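Local atomic coordinates of 2-dehydropantoate 2-reductase (Enterococcus faecium, PDB entry 3WFI), a protein that acts as an NAD-dependent D-mandelate dehydrogenase related to the ketopantoate reductases, and is predicted to reduce ketopantoate to pantoate. Residues A214-A219 with T292-F297; M1-A6 with L17-S22; G255-Y258 with Y262-L265. One frame throughout, in Å; residues are numbered along the deposited sequence.

Interaction 1 (A214-A219 with T292-F297)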
loop_
_atom_site.group_PDB
_atom_site.type_symbol
_atom_site.label_atom_id
_atom_site.label_comp_id
_atom_site.label_asym_id
_atom_site.label_seq_id
_atom_site.Cartn_x
_atom_site.Cartn_y
_atom_site.Cartn_z
ATOM N N ALA B 214 -0.927 11.808 4.319
ATOM C CA ALA B 214 -0.074 12.022 3.147
ATOM C C ALA B 214 1.357 12.370 3.583
ATOM O O ALA B 214 2.318 11.875 3.022
ATOM C CB ALA B 214 -0.661 13.094 2.234
ATOM N N HIS B 215 1.496 13.194 4.607
ATOM C CA HIS B 215 2.828 13.599 5.037
ATOM C C HIS B 215 3.633 12.393 5.517
ATOM O O HIS B 215 4.778 12.220 5.132
ATOM C CB HIS B 215 2.776 14.677 6.127
ATOM C CG HIS B 215 4.114 14.961 6.726
ATOM N ND1 HIS B 215 5.086 15.668 6.054
ATOM C CD2 HIS B 215 4.655 14.613 7.915
ATOM C CE1 HIS B 215 6.171 15.741 6.804
ATOM N NE2 HIS B 215 5.939 15.102 7.935
ATOM N N LYS B 216 3.010 11.554 6.339
ATOM C CA LYS B 216 3.666 10.370 6.832
ATOM C C LYS B 216 4.082 9.449 5.675
ATOM O O LYS B 216 5.186 8.904 5.671
ATOM C CB LYS B 216 2.782 9.633 7.827
ATOM C CG LYS B 216 3.286 8.245 8.207
ATOM C CD LYS B 216 4.628 8.300 8.942
ATOM C CE LYS B 216 4.949 6.978 9.635
ATOM N NZ LYS B 216 4.933 5.843 8.686
ATOM N N MET B 217 3.202 9.262 4.710
ATOM C CA MET B 217 3.493 8.324 3.612
ATOM C C MET B 217 4.627 8.859 2.728
ATOM O O MET B 217 5.540 8.127 2.355
ATOM C CB MET B 217 2.232 8.062 2.796
ATOM C CG MET B 217 1.186 7.278 3.577
ATOM S SD MET B 217 -0.267 6.799 2.612
ATOM C CE MET B 217 -1.023 8.413 2.323
ATOM N N VAL B 218 4.562 10.148 2.423
ATOM C CA VAL B 218 5.609 10.810 1.653
ATOM C C VAL B 218 6.946 10.738 2.413
ATOM O O VAL B 218 7.955 10.355 1.840
ATOM C CB VAL B 218 5.223 12.279 1.306
ATOM C CG1 VAL B 218 6.421 13.063 0.761
ATOM C CG2 VAL B 218 4.078 12.293 0.299
ATOM N N ALA B 219 6.936 11.087 3.699
ATOM C CA ALA B 219 8.158 11.115 4.494
ATOM C C ALA B 219 8.810 9.757 4.569
ATOM O O ALA B 219 10.043 9.644 4.466
ATOM C CB ALA B 219 7.884 11.636 5.894
ATOM N N THR B 292 13.179 -1.405 2.217
ATOM C CA THR B 292 12.373 -0.442 1.473
ATOM C C THR B 292 10.899 -0.888 1.361
ATOM O O THR B 292 10.352 -0.963 0.268
ATOM C CB THR B 292 12.926 -0.229 0.045
ATOM O OG1 THR B 292 12.869 -1.471 -0.660
ATOM C CG2 THR B 292 14.370 0.293 0.062
ATOM N N PRO B 293 10.261 -1.168 2.503
ATOM C CA PRO B 293 8.938 -1.779 2.493
ATOM C C PRO B 293 7.852 -0.934 1.839
ATOM O O PRO B 293 6.980 -1.499 1.189
ATOM C CB PRO B 293 8.639 -1.992 3.974
ATOM C CG PRO B 293 9.480 -0.979 4.681
ATOM C CD PRO B 293 10.734 -0.893 3.873
ATOM N N TYR B 294 7.888 0.389 2.014
ATOM C CA TYR B 294 6.866 1.235 1.381
ATOM C C TYR B 294 7.028 1.213 -0.145
ATOM O O TYR B 294 6.054 1.136 -0.868
ATOM C CB TYR B 294 6.883 2.683 1.925
ATOM C CG TYR B 294 6.106 2.898 3.222
ATOM C CD1 TYR B 294 6.169 1.992 4.274
ATOM C CD2 TYR B 294 5.301 4.020 3.380
ATOM C CE1 TYR B 294 5.477 2.211 5.447
ATOM C CE2 TYR B 294 4.592 4.250 4.542
ATOM C CZ TYR B 294 4.680 3.339 5.575
ATOM O OH TYR B 294 3.989 3.548 6.742
ATOM N N CYS B 295 8.263 1.243 -0.637
ATOM C CA CYS B 295 8.508 1.122 -2.086
ATOM C C CYS B 295 8.075 -0.254 -2.586
ATOM O O CYS B 295 7.464 -0.361 -3.655
ATOM C CB CYS B 295 9.982 1.392 -2.435
ATOM S SG CYS B 295 10.510 3.122 -2.337
ATOM N N ASP B 296 8.361 -1.296 -1.805
ATOM C CA ASP B 296 7.902 -2.668 -2.133
ATOM C C ASP B 296 6.361 -2.717 -2.242
ATOM O O ASP B 296 5.801 -3.182 -3.235
ATOM C CB ASP B 296 8.352 -3.661 -1.065
ATOM C CG ASP B 296 9.883 -3.810 -0.966
ATOM O OD1 ASP B 296 10.654 -3.196 -1.754
ATOM O OD2 ASP B 296 10.320 -4.532 -0.043
ATOM N N PHE B 297 5.698 -2.234 -1.201
ATOM C CA PHE B 297 4.223 -2.300 -1.079
ATOM C C PHE B 297 3.521 -1.435 -2.127
ATOM O O PHE B 297 2.556 -1.877 -2.753
ATOM C CB PHE B 297 3.814 -1.869 0.334
ATOM C CG PHE B 297 2.431 -2.309 0.771
ATOM C CD1 PHE B 297 1.938 -1.864 1.988
ATOM C CD2 PHE B 297 1.642 -3.185 0.023
ATOM C CE1 PHE B 297 0.694 -2.242 2.438
ATOM C CE2 PHE B 297 0.390 -3.560 0.471
ATOM C CZ PHE B 297 -0.091 -3.092 1.678
HETATM O O HOH W 1 5.911 3.154 8.964
#
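Tyr294 reaches from the first turn of helix 293-308 toward Lys216 and Met217 on helix 214-231. From CB, which points at the opposing helix, CG is set beside the backbone N and anti to the carbonyl carbon (chi1 -84°), which carries the ring across the gap between the helices. Tyr294 CD2 then comes within 4.2 Å of Met217 O, an oblique approach to the ring with no hydrogen bond involved. Tyr294 CE2, next along the ring, lies 4.7 Å from Met217 CG, whose thioether end leads away. CZ has the ammonium group of Lys216 as its neighbour, and at the tip Tyr294 OH is 3.2 Å from Lys216 NZ. The lysine chain gets there by bending twice, at chi2 (64°) and chi4 (56°), and meets the tyrosine at about a right angle. A water joins the two ends, accepting from Lys216 NZ (2.9 Å) and donating to Tyr294 OH (3.0 Å). Both groups have their main polar partner across the dimer interface: Glu300 of the second subunit forms a salt bridge with Lys216 and a hydrogen bond with the phenol, while Phe297 of that subunit stacks on the Tyr294 ring. Within the chain, Glu224 of helix 214-231 accepts the backbone N-H groups of Tyr294 and Cys295 at the start of helix 293-308, and Cys295 packs that helix on helix 278-288.

Interaction 2 (M1-A6 with L17-S22)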
loop_
_atom_site.group_PDB
_atom_site.type_symbol
_atom_site.label_atom_id
_atom_site.label_comp_id
_atom_site.label_asym_id
_atom_site.label_seq_id
_atom_site.Cartn_x
_atom_site.Cartn_y
_atom_site.Cartn_z
ATOM N N MET B 1 34.960 11.167 -32.479
ATOM C CA MET B 1 34.252 10.014 -31.853
ATOM C C MET B 1 33.395 9.241 -32.856
ATOM O O MET B 1 32.847 9.811 -33.798
ATOM C CB MET B 1 33.359 10.489 -30.691
ATOM C CG MET B 1 34.113 11.016 -29.476
ATOM S SD MET B 1 33.035 11.275 -28.048
ATOM C CE MET B 1 32.111 12.720 -28.578
ATOM N N LYS B 2 33.290 7.934 -32.636
ATOM C CA LYS B 2 32.214 7.134 -33.214
ATOM C C LYS B 2 31.104 7.101 -32.179
ATOM O O LYS B 2 31.308 6.624 -31.061
ATOM C CB LYS B 2 32.681 5.713 -33.518
ATOM C CG LYS B 2 33.612 5.590 -34.722
ATOM C CD LYS B 2 34.148 4.151 -34.809
ATOM C CE LYS B 2 35.426 3.957 -35.607
ATOM N NZ LYS B 2 35.202 4.223 -37.044
ATOM N N ILE B 3 29.936 7.618 -32.547
ATOM C CA ILE B 3 28.837 7.794 -31.601
ATOM C C ILE B 3 27.606 7.047 -32.093
ATOM O O ILE B 3 27.244 7.138 -33.274
ATOM C CB ILE B 3 28.493 9.284 -31.446
ATOM C CG1 ILE B 3 29.757 10.089 -31.140
ATOM C CG2 ILE B 3 27.430 9.487 -30.376
ATOM C CD1 ILE B 3 29.562 11.591 -31.241
ATOM N N ALA B 4 26.999 6.261 -31.216
ATOM C CA ALA B 4 25.703 5.655 -31.499
ATOM C C ALA B 4 24.631 6.447 -30.757
ATOM O O ALA B 4 24.772 6.747 -29.566
ATOM C CB ALA B 4 25.678 4.199 -31.075
ATOM N N ILE B 5 23.567 6.779 -31.481
ATOM C CA ILE B 5 22.392 7.423 -30.917
ATOM C C ILE B 5 21.332 6.340 -30.743
ATOM O O ILE B 5 20.720 5.911 -31.717
ATOM C CB ILE B 5 21.860 8.532 -31.838
ATOM C CG1 ILE B 5 22.972 9.545 -32.180
ATOM C CG2 ILE B 5 20.676 9.252 -31.194
ATOM C CD1 ILE B 5 23.490 10.339 -31.012
ATOM N N ALA B 6 21.171 5.869 -29.507
ATOM C CA ALA B 6 20.268 4.746 -29.183
ATOM C C ALA B 6 18.904 5.323 -28.866
ATOM O O ALA B 6 18.617 5.682 -27.713
ATOM C CB ALA B 6 20.790 3.959 -28.004
ATOM N N LEU B 17 22.230 14.811 -35.711
ATOM C CA LEU B 17 22.486 15.807 -36.742
ATOM C C LEU B 17 23.595 16.781 -36.349
ATOM O O LEU B 17 24.535 17.023 -37.126
ATOM C CB LEU B 17 21.216 16.589 -37.041
ATOM C CG LEU B 17 21.361 17.560 -38.208
ATOM C CD1 LEU B 17 21.661 16.814 -39.504
ATOM C CD2 LEU B 17 20.091 18.392 -38.340
ATOM N N MET B 18 23.492 17.339 -35.146
ATOM C CA MET B 18 24.454 18.334 -34.707
ATOM C C MET B 18 25.855 17.713 -34.584
ATOM O O MET B 18 26.838 18.296 -35.045
ATOM C CB MET B 18 24.007 18.987 -33.412
ATOM C CG MET B 18 22.781 19.859 -33.611
ATOM S SD MET B 18 22.102 20.512 -32.092
ATOM C CE MET B 18 23.258 21.819 -31.705
ATOM N N LEU B 19 25.932 16.515 -34.022
ATOM C CA LEU B 19 27.204 15.795 -33.903
ATOM C C LEU B 19 27.826 15.454 -35.255
ATOM O O LEU B 19 29.045 15.518 -35.425
ATOM C CB LEU B 19 27.016 14.514 -33.086
ATOM C CG LEU B 19 26.847 14.767 -31.589
ATOM C CD1 LEU B 19 26.244 13.550 -30.900
ATOM C CD2 LEU B 19 28.179 15.151 -30.952
ATOM N N HIS B 20 26.987 15.054 -36.197
ATOM C CA HIS B 20 27.410 14.750 -37.554
ATOM C C HIS B 20 27.993 15.979 -38.241
ATOM O O HIS B 20 29.093 15.915 -38.806
ATOM C CB HIS B 20 26.227 14.231 -38.358
ATOM C CG HIS B 20 26.492 14.162 -39.824
ATOM N ND1 HIS B 20 26.028 15.117 -40.703
ATOM C CD2 HIS B 20 27.191 13.275 -40.564
ATOM C CE1 HIS B 20 26.418 14.810 -41.926
ATOM N NE2 HIS B 20 27.124 13.696 -41.869
ATOM N N GLN B 21 27.265 17.087 -38.175
ATOM C CA GLN B 21 27.685 18.338 -38.818
ATOM C C GLN B 21 29.103 18.764 -38.438
ATOM O O GLN B 21 29.803 19.363 -39.257
ATOM C CB GLN B 21 26.740 19.498 -38.484
ATOM C CG GLN B 21 25.365 19.510 -39.123
ATOM C CD GLN B 21 24.585 20.737 -38.697
ATOM O OE1 GLN B 21 23.838 20.699 -37.727
ATOM N NE2 GLN B 21 24.793 21.847 -39.392
ATOM N N SER B 22 29.512 18.479 -37.204
ATOM C CA SER B 22 30.821 18.895 -36.695
ATOM C C SER B 22 31.941 17.881 -36.957
ATOM O O SER B 22 33.070 18.062 -36.485
ATOM C CB SER B 22 30.727 19.177 -35.196
ATOM O OG SER B 22 29.758 20.192 -34.947
#
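CG1 of Ile3 and CG of Leu19 both lie beside the backbone N of their residue, with chi1 at -51° for the isoleucine and -74° for the leucine. Ile3 continues extended through chi2, and its CD1 leaves the strand to meet the forked end of Leu19. The two side chains cross at about a right angle: Ile3 CD1 lies 3.8 Å from Leu19 CD2 and almost as close to Leu19 CD1, so one methyl touches both branches. Ile5, two residues on and facing the same side of the strand, folds back at chi2 (-65°); this turn sends its tip toward the leucine, and Ile5 CD1 ends 4.2 Å from Leu19 CD1. That branch thus has an isoleucine methyl from each of two successive inward positions, while CD2 serves Ile3. All three side chains are buried, and nothing polar passes between the segments. The arrangement belongs to a Rossmann beta-alpha-beta unit, in which helix 10-21 packs on the sheet; the GxGxxG-type sequence of Gly7, Gly9 and Gly12 runs from the strand-helix turn into the start of this helix, where Ala10 and Met11 bind NAD. Strand 2-6 runs between parallel strands 25-30 and 71-76, and Leu19 spans all three, touching Val26 on one neighbouring strand and Ile75 on the other. Ile5 adds contacts to Val26 and Leu28, and Ile3 one to Ile75.

Interaction 3 (G255-Y258 with Y262-L265)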
loop_
_atom_site.group_PDB
_atom_site.type_symbol
_atom_site.label_atom_id
_atom_site.label_comp_id
_atom_site.label_asym_id
_atom_site.label_seq_id
_atom_site.Cartn_x
_atom_site.Cartn_y
_atom_site.Cartn_z
ATOM N N GLY B 255 -1.442 21.277 -8.086
ATOM C CA GLY B 255 -2.243 20.359 -7.270
ATOM C C GLY B 255 -3.462 19.746 -7.945
ATOM O O GLY B 255 -3.810 18.589 -7.682
ATOM N N LEU B 256 -4.127 20.513 -8.809
ATOM C CA LEU B 256 -5.332 20.013 -9.476
ATOM C C LEU B 256 -4.995 18.988 -10.557
ATOM O O LEU B 256 -5.882 18.314 -11.044
ATOM C CB LEU B 256 -6.196 21.150 -10.052
ATOM C CG LEU B 256 -7.226 21.873 -9.174
ATOM C CD1 LEU B 256 -6.949 21.704 -7.693
ATOM C CD2 LEU B 256 -7.369 23.353 -9.529
ATOM N N HIS B 257 -3.722 18.897 -10.935
ATOM C CA HIS B 257 -3.246 17.936 -11.928
ATOM C C HIS B 257 -3.177 16.498 -11.337
ATOM O O HIS B 257 -2.837 16.290 -10.159
ATOM C CB HIS B 257 -1.913 18.504 -12.481
ATOM C CG HIS B 257 -1.226 17.686 -13.537
ATOM N ND1 HIS B 257 0.065 17.207 -13.392
ATOM C CD2 HIS B 257 -1.611 17.344 -14.789
ATOM C CE1 HIS B 257 0.424 16.570 -14.493
ATOM N NE2 HIS B 257 -0.577 16.634 -15.354
ATOM N N TYR B 258 -3.634 15.532 -12.131
ATOM C CA TYR B 258 -3.416 14.115 -11.855
ATOM C C TYR B 258 -2.062 13.742 -12.456
ATOM O O TYR B 258 -1.797 14.058 -13.616
ATOM C CB TYR B 258 -4.520 13.251 -12.467
ATOM C CG TYR B 258 -5.860 13.390 -11.785
ATOM C CD1 TYR B 258 -6.245 12.506 -10.775
ATOM C CD2 TYR B 258 -6.745 14.409 -12.141
ATOM C CE1 TYR B 258 -7.472 12.622 -10.142
ATOM C CE2 TYR B 258 -7.975 14.540 -11.506
ATOM C CZ TYR B 258 -8.330 13.641 -10.515
ATOM O OH TYR B 258 -9.546 13.756 -9.884
ATOM N N TYR B 262 -1.040 8.214 -12.978
ATOM C CA TYR B 262 -2.497 8.175 -12.961
ATOM C C TYR B 262 -3.055 8.248 -14.390
ATOM O O TYR B 262 -3.975 7.514 -14.734
ATOM C CB TYR B 262 -3.040 9.324 -12.101
ATOM C CG TYR B 262 -4.539 9.341 -11.940
ATOM C CD1 TYR B 262 -5.129 8.884 -10.775
ATOM C CD2 TYR B 262 -5.372 9.831 -12.946
ATOM C CE1 TYR B 262 -6.501 8.898 -10.618
ATOM C CE2 TYR B 262 -6.743 9.851 -12.799
ATOM C CZ TYR B 262 -7.302 9.377 -11.634
ATOM O OH TYR B 262 -8.659 9.373 -11.467
ATOM N N GLN B 263 -2.491 9.139 -15.207
ATOM C CA GLN B 263 -2.873 9.254 -16.620
ATOM C C GLN B 263 -2.612 7.951 -17.364
ATOM O O GLN B 263 -3.462 7.484 -18.107
ATOM C CB GLN B 263 -2.123 10.410 -17.296
ATOM C CG GLN B 263 -2.440 11.748 -16.661
ATOM C CD GLN B 263 -1.823 12.924 -17.374
ATOM O OE1 GLN B 263 -1.036 12.770 -18.313
ATOM N NE2 GLN B 263 -2.183 14.119 -16.928
ATOM N N ASP B 264 -1.445 7.355 -17.148
ATOM C CA ASP B 264 -1.111 6.085 -17.793
ATOM C C ASP B 264 -2.127 4.990 -17.456
ATOM O O ASP B 264 -2.703 4.362 -18.339
ATOM C CB ASP B 264 0.279 5.605 -17.372
ATOM C CG ASP B 264 1.411 6.431 -17.981
ATOM O OD1 ASP B 264 1.164 7.198 -18.949
ATOM O OD2 ASP B 264 2.563 6.273 -17.497
ATOM N N LEU B 265 -2.368 4.781 -16.171
ATOM C CA LEU B 265 -3.154 3.635 -15.739
ATOM C C LEU B 265 -4.657 3.898 -15.763
ATOM O O LEU B 265 -5.396 3.192 -16.437
ATOM C CB LEU B 265 -2.736 3.191 -14.335
ATOM C CG LEU B 265 -3.429 1.928 -13.794
ATOM C CD1 LEU B 265 -3.406 0.806 -14.811
ATOM C CD2 LEU B 265 -2.774 1.480 -12.494
#
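Tyr258 and Tyr262 form an oblique aromatic pair, a short-range contact that joins the loop before helix 260-267 to the first turns of that helix. The ring centroids are 4.4 Å apart and the planes are inclined by 33°. Tyr258 CD1 stands 3.3 Å above the Tyr262 plane, over the ring centre, and Tyr258 CB lies 3.6 Å from Tyr262 CD2. The side chains run next to each other and point the same way; Tyr258 CE1 reaches 3.7 Å from Tyr262 OH. In Tyr262, CG lies anti to the backbone N (chi1 -177°), which turns its ring to take the tyrosine of the loop over one face. The hydroxyl of the buried Tyr262 is hydrogen-bonded to Asp202. This region belongs to the helical C-terminal domain of the ketopantoate reductase family, where Tyr262 also packs on Thr199 of helix 194-201 and Tyr258 leans on Glu207 of helix 205-209. At the more open end of the contact, Gln263 extends beyond CG toward the loop, bringing Gln263 NE2 to 3.3 Å from Tyr258 O and 3.4 Å from His257 NE2. Its amide plane is turned 88° from the imidazole, and the two side chains cross. The next residue, Asp264, makes a salt bridge with Arg270, which binds NAD; helix 260-267 widens into a pi-type turn at 263-265.

Overall arrangement
Interaction 2 comes first along the chain and lies in the N-terminal Rossmann domain; interactions 1 and 3 share the C-terminal helical domain, on the other side of the chain's centre. Centres of interactions 1 and 2 are about 42 Å apart, those of 2 and 3 about 37 Å. Interactions 1 and 3 are closer, about 19 Å between centres and about 12 Å between nearest atoms; both segments of interaction 3 fall in sequence between 214-219 and 292-297. Both domains contribute NAD-binding residues, consistent with a coenzyme site between them: Met11 and Asp30 near interaction 2, Arg270 close to interaction 3 and Glu273 farther off. Interaction 1 instead lies at the interface with the second subunit.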